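Local coordinates for protein endo-beta-1,4-mannanase (Alicyclobacillus acidocaldarius, PDB 4CD8) that hydrolyses internal beta-1,4-mannosidic linkages of mannans as a family GH113 glycoside hydrolase, at residues K89-P94 and C143-V148. Sequence-based numbering, arbitrary orientation. Where two conformers were deposited one is given.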
loop_
_atom_site.group_PDB
_atom_site.type_symbol
_atom_site.label_atom_id
_atom_site.label_comp_id
_atom_site.label_asym_id
_atom_site.label_seq_id
_atom_site.Cartn_x
_atom_site.Cartn_y
_atom_site.Cartn_z
ATOM N N LYS A 89 -13.110 -7.210 1.143
ATOM C CA LYS A 89 -12.725 -6.777 -0.190
ATOM C C LYS A 89 -11.187 -6.782 -0.247
ATOM O O LYS A 89 -10.531 -6.576 0.774
ATOM C CB LYS A 89 -13.307 -5.411 -0.512
ATOM C CG LYS A 89 -14.813 -5.430 -0.627
ATOM C CD LYS A 89 -15.308 -4.041 -0.988
ATOM C CE LYS A 89 -16.804 -4.035 -1.328
ATOM N NZ LYS A 89 -17.609 -4.263 -0.112
ATOM N N VAL A 90 -10.630 -6.996 -1.433
ATOM C CA VAL A 90 -9.199 -7.255 -1.595
ATOM C C VAL A 90 -8.612 -6.318 -2.632
ATOM O O VAL A 90 -9.076 -6.265 -3.789
ATOM C CB VAL A 90 -8.892 -8.697 -2.022
ATOM C CG1 VAL A 90 -7.393 -8.907 -2.201
ATOM C CG2 VAL A 90 -9.419 -9.721 -1.016
ATOM N N CYS A 91 -7.551 -5.605 -2.247
ATOM C CA CYS A 91 -6.721 -4.858 -3.186
ATOM C C CYS A 91 -5.437 -5.621 -3.432
ATOM O O CYS A 91 -4.794 -6.055 -2.468
ATOM C CB CYS A 91 -6.389 -3.480 -2.676
ATOM S SG CYS A 91 -5.313 -2.521 -3.754
ATOM N N LEU A 92 -5.055 -5.801 -4.695
ATOM C CA LEU A 92 -3.757 -6.428 -5.013
ATOM C C LEU A 92 -2.747 -5.347 -5.297
ATOM O O LEU A 92 -2.980 -4.484 -6.150
ATOM C CB LEU A 92 -3.870 -7.395 -6.182
ATOM C CG LEU A 92 -2.648 -8.285 -6.436
ATOM C CD1 LEU A 92 -2.279 -9.177 -5.219
ATOM C CD2 LEU A 92 -2.860 -9.094 -7.706
ATOM N N LYS A 93 -1.569 -5.437 -4.607
ATOM C CA LYS A 93 -0.549 -4.410 -4.684
ATOM C C LYS A 93 0.820 -4.996 -4.928
ATOM O O LYS A 93 1.593 -5.247 -3.974
ATOM C CB LYS A 93 -0.526 -3.537 -3.435
ATOM C CG LYS A 93 0.467 -2.391 -3.471
ATOM C CD LYS A 93 0.333 -1.558 -2.217
ATOM C CE LYS A 93 1.587 -0.798 -1.831
ATOM N NZ LYS A 93 1.257 0.135 -0.742
ATOM N N PRO A 94 1.136 -5.243 -6.190
ATOM C CA PRO A 94 2.523 -5.554 -6.561
ATOM C C PRO A 94 3.374 -4.294 -6.549
ATOM O O PRO A 94 2.932 -3.267 -7.020
ATOM C CB PRO A 94 2.395 -6.099 -7.991
ATOM C CG PRO A 94 0.972 -6.011 -8.363
ATOM C CD PRO A 94 0.281 -5.117 -7.374
ATOM N N CYS A 143 -10.349 -9.636 -7.286
ATOM C CA CYS A 143 -9.916 -8.553 -6.432
ATOM C C CYS A 143 -10.617 -7.263 -6.855
ATOM O O CYS A 143 -10.594 -6.890 -8.015
ATOM C CB CYS A 143 -8.398 -8.377 -6.482
ATOM S SG CYS A 143 -7.430 -9.692 -5.747
ATOM N N GLU A 144 -11.178 -6.587 -5.864
ATOM C CA GLU A 144 -11.990 -5.384 -6.046
ATOM C C GLU A 144 -11.166 -4.125 -6.357
ATOM O O GLU A 144 -11.656 -3.130 -6.839
ATOM C CB GLU A 144 -12.822 -5.169 -4.807
ATOM C CG GLU A 144 -13.902 -6.227 -4.606
ATOM C CD GLU A 144 -13.511 -7.483 -3.868
ATOM O OE1 GLU A 144 -12.281 -7.738 -3.652
ATOM O OE2 GLU A 144 -14.446 -8.253 -3.550
ATOM N N MET A 145 -9.873 -4.157 -6.057
ATOM C CA MET A 145 -8.989 -3.052 -6.416
ATOM C C MET A 145 -7.611 -3.585 -6.813
ATOM O O MET A 145 -7.206 -4.661 -6.365
ATOM C CB MET A 145 -8.817 -2.063 -5.243
ATOM C CG MET A 145 -8.185 -0.732 -5.577
ATOM S SD MET A 145 -8.013 0.338 -4.136
ATOM C CE MET A 145 -9.648 0.537 -3.482
ATOM N N PHE A 146 -6.921 -2.792 -7.622
ATOM C CA PHE A 146 -5.579 -3.044 -8.088
ATOM C C PHE A 146 -4.798 -1.753 -7.964
ATOM O O PHE A 146 -5.222 -0.692 -8.391
ATOM C CB PHE A 146 -5.552 -3.515 -9.540
ATOM C CG PHE A 146 -4.169 -3.894 -10.012
ATOM C CD1 PHE A 146 -3.637 -5.116 -9.661
ATOM C CD2 PHE A 146 -3.396 -3.042 -10.789
ATOM C CE1 PHE A 146 -2.346 -5.501 -10.080
ATOM C CE2 PHE A 146 -2.117 -3.440 -11.235
ATOM C CZ PHE A 146 -1.605 -4.671 -10.846
ATOM N N CYS A 147 -3.618 -1.843 -7.353
ATOM C CA CYS A 147 -2.763 -0.695 -7.194
ATOM C C CYS A 147 -1.614 -0.781 -8.164
ATOM O O CYS A 147 -0.760 -1.700 -8.061
ATOM C CB CYS A 147 -2.252 -0.618 -5.764
ATOM S SG CYS A 147 -1.233 0.807 -5.390
ATOM N N VAL A 148 -1.551 0.174 -9.078
ATOM C CA VAL A 148 -0.595 0.137 -10.211
ATOM C C VAL A 148 0.798 0.623 -9.885
ATOM O O VAL A 148 1.737 0.460 -10.667
ATOM C CB VAL A 148 -1.069 0.980 -11.422
ATOM C CG1 VAL A 148 -2.456 0.541 -11.840
ATOM C CG2 VAL A 148 -1.020 2.476 -11.123
HETATM O O HOH W 1 1.582 -0.964 -6.600
#
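E144 substitutes a carboxylate for a backbone acceptor at the start of this strand pair: its OE1 accepts a hydrogen bond from V90 N (2.9 Å), the donor lying above the carboxylate plane, 50° out of it. The bend at chi2 (87°) curls the glutamate back to that amide, where its carboxyl carbon lies against CB of K89; H84 grips OE1 as well. Regular parallel pairing follows, M145 N giving to V90 O and L92 N to M145 O (3.0 Å). The next bond, C147 N to L92 O (3.0 Å), is the straightest, with 172° at the hydrogen. Beyond C147 N, a water donates to P94 O (2.7 Å) and C147 O and so links the two strands. Side chains alternate between the two sheet faces. With C91 and M145 on one face, CB of C91 meets CB of M145 at 3.8 Å, and the cysteine SG rests against the methionine CB and CG. On the other, V90 CG1 touches C143 SG (3.6 Å), while the F146 ring reaches L92 CB with CD1 and P94 CG with CE1 (3.8 Å); proline and phenylalanine cross at about a right angle. Helix 120-140 (M131, Y134, A138) covers L92, P94 and F146, and helix 73-85 (A83, H84) covers V90. K93 packs its CG on C147 CB and runs extended to E231, a salt-bridge partner that lines the inhibitor pocket, and to N180. Strands 89-98 and 145-150, joined through helix 120-140, form a beta-alpha-beta crossover of the TIM barrel, with the K93 side chain about 5 Å from the bound mannoimidazole.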